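Local coordinates for protein gamma-glutamyltransferase 1 Threonine peptidase. MEROPS family T03 (Pseudomonas nitroreducens, PDB 7D9E) that transfers gamma-glutamyl groups from glutathione and related donors to amino acids or water, at residues 13-18 with 86-91. Sequence-based numbering, arbitrary orientation.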
loop_
_atom_site.group_PDB
_atom_site.type_symbol
_atom_site.label_atom_id
_atom_site.label_comp_id
_atom_site.label_asym_id
_atom_site.label_seq_id
_atom_site.Cartn_x
_atom_site.Cartn_y
_atom_site.Cartn_z
ATOM N N ALA B 13 -4.516 -16.926 -5.682
ATOM C CA ALA B 13 -4.665 -15.796 -4.785
ATOM C C ALA B 13 -4.110 -14.534 -5.418
ATOM O O ALA B 13 -3.113 -14.557 -6.136
ATOM C CB ALA B 13 -3.953 -16.058 -3.448
ATOM N N VAL B 14 -4.768 -13.417 -5.124
ATOM C CA VAL B 14 -4.296 -12.083 -5.479
ATOM C C VAL B 14 -4.325 -11.214 -4.227
ATOM O O VAL B 14 -5.346 -11.154 -3.525
ATOM C CB VAL B 14 -5.145 -11.437 -6.592
ATOM C CG1 VAL B 14 -4.743 -9.953 -6.781
ATOM C CG2 VAL B 14 -5.025 -12.193 -7.896
ATOM N N SER B 15 -3.216 -10.517 -3.966
ATOM C CA SER B 15 -3.125 -9.515 -2.919
ATOM C C SER B 15 -2.707 -8.222 -3.601
ATOM O O SER B 15 -1.621 -8.156 -4.170
ATOM C CB SER B 15 -2.071 -9.968 -1.908
ATOM O OG SER B 15 -2.210 -9.284 -0.684
ATOM N N ASN B 16 -3.575 -7.213 -3.567
ATOM C CA ASN B 16 -3.357 -6.010 -4.369
ATOM C C ASN B 16 -3.440 -4.770 -3.500
ATOM O O ASN B 16 -4.492 -4.498 -2.910
ATOM C CB ASN B 16 -4.405 -5.916 -5.471
ATOM C CG ASN B 16 -4.092 -4.841 -6.442
ATOM O OD1 ASN B 16 -3.280 -5.031 -7.332
ATOM N ND2 ASN B 16 -4.697 -3.673 -6.247
ATOM N N THR B 17 -2.344 -3.998 -3.458
ATOM C CA THR B 17 -2.303 -2.726 -2.746
ATOM C C THR B 17 -2.084 -1.649 -3.794
ATOM O O THR B 17 -1.145 -1.743 -4.593
ATOM C CB THR B 17 -1.151 -2.674 -1.722
ATOM O OG1 THR B 17 -1.166 -3.832 -0.873
ATOM C CG2 THR B 17 -1.307 -1.470 -0.841
ATOM N N TYR B 18 -2.931 -0.621 -3.790
ATOM C CA TYR B 18 -2.759 0.464 -4.753
ATOM C C TYR B 18 -3.225 1.767 -4.126
ATOM O O TYR B 18 -3.872 1.786 -3.079
ATOM C CB TYR B 18 -3.328 0.105 -6.141
ATOM C CG TYR B 18 -4.823 0.124 -6.348
ATOM C CD1 TYR B 18 -5.714 0.012 -5.294
ATOM C CD2 TYR B 18 -5.349 0.222 -7.630
ATOM C CE1 TYR B 18 -7.093 0.025 -5.508
ATOM C CE2 TYR B 18 -6.721 0.248 -7.854
ATOM C CZ TYR B 18 -7.583 0.142 -6.784
ATOM O OH TYR B 18 -8.945 0.160 -6.980
ATOM N N SER B 86 -2.111 -20.121 2.423
ATOM C CA SER B 86 -2.611 -20.190 3.787
ATOM C C SER B 86 -3.107 -18.848 4.301
ATOM O O SER B 86 -4.026 -18.838 5.121
ATOM C CB SER B 86 -1.528 -20.715 4.731
ATOM O OG SER B 86 -0.359 -19.929 4.657
ATOM N N LEU B 87 -2.546 -17.724 3.846
ATOM C CA LEU B 87 -2.984 -16.426 4.336
ATOM C C LEU B 87 -2.706 -15.383 3.275
ATOM O O LEU B 87 -1.616 -15.366 2.703
ATOM C CB LEU B 87 -2.246 -16.066 5.633
ATOM C CG LEU B 87 -2.747 -14.813 6.368
ATOM C CD1 LEU B 87 -4.129 -15.068 6.949
ATOM C CD2 LEU B 87 -1.754 -14.405 7.455
ATOM N N VAL B 88 -3.683 -14.523 3.011
ATOM C CA VAL B 88 -3.535 -13.429 2.057
ATOM C C VAL B 88 -3.863 -12.160 2.813
ATOM O O VAL B 88 -4.895 -12.102 3.488
ATOM C CB VAL B 88 -4.486 -13.594 0.862
ATOM C CG1 VAL B 88 -4.186 -12.543 -0.197
ATOM C CG2 VAL B 88 -4.346 -14.991 0.252
ATOM N N LEU B 89 -2.972 -11.171 2.748
ATOM C CA LEU B 89 -3.209 -9.972 3.528
ATOM C C LEU B 89 -2.437 -8.781 2.985
ATOM O O LEU B 89 -1.444 -8.916 2.277
ATOM C CB LEU B 89 -2.896 -10.166 5.020
ATOM C CG LEU B 89 -1.433 -10.177 5.478
ATOM C CD1 LEU B 89 -1.361 -10.148 7.010
ATOM C CD2 LEU B 89 -0.676 -11.382 4.978
ATOM N N GLY B 90 -2.921 -7.607 3.370
ATOM C CA GLY B 90 -2.258 -6.356 3.051
ATOM C C GLY B 90 -3.041 -5.232 3.682
ATOM O O GLY B 90 -4.106 -5.445 4.278
ATOM N N THR B 91 -2.513 -4.024 3.555
ATOM C CA THR B 91 -3.102 -2.897 4.264
ATOM C C THR B 91 -2.572 -1.581 3.693
ATOM O O THR B 91 -1.445 -1.529 3.192
ATOM C CB THR B 91 -2.783 -2.972 5.770
ATOM O OG1 THR B 91 -3.380 -1.877 6.463
ATOM C CG2 THR B 91 -1.284 -2.957 6.045
HETATM O O HOH W 1 0.117 -3.394 1.624
#
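A chi1 of -173° swings Val88 CG1 opposite the backbone N and sends both methyls toward strand 13-18: CG1 lies 3.7 Å from Ser15 CB and also meets the carbonyl O of Val14, while CG2 packs against Ala13 CB at 3.9 Å. The matching rotation of Ser15 (chi1 -162°) carries its hydroxyl past the valine toward the strand it faces, where OG comes within 3.1 Å of Leu89 O, and OG is hydrogen-bonded to Ser77 O. Strands 13-18 and 86-90 run nearly parallel, their axes 6.9 Å apart at an angle of 8°, yet they belong to different sheets that meet largely through side chains, as in the layered sheets of the Ntn-hydrolase fold. At Gly90, without a side chain, the second strand presents backbone toward Ser15 OG. Beyond it Thr17 CG2 touches Thr91 O at 4.0 Å, and a water bridges the same pair, standing 2.8 Å from Thr17 OG1 and donating to Thr91 O over 2.9 Å. Thr17 OG1 is also hydrogen-bonded to His3 ND1, and its side chain touches Thr1, the likely nucleophile. The chemistry thus changes along the interface, from an apolar end at Ala13 and Val88 to a polar end with one bridging water beside the active site, where the water links Thr17 to Thr91, just before Gly93 and Gly94, which line the pocket of the bound 6-diazenyl-5-oxo-L-norleucine and probably bind glutamate.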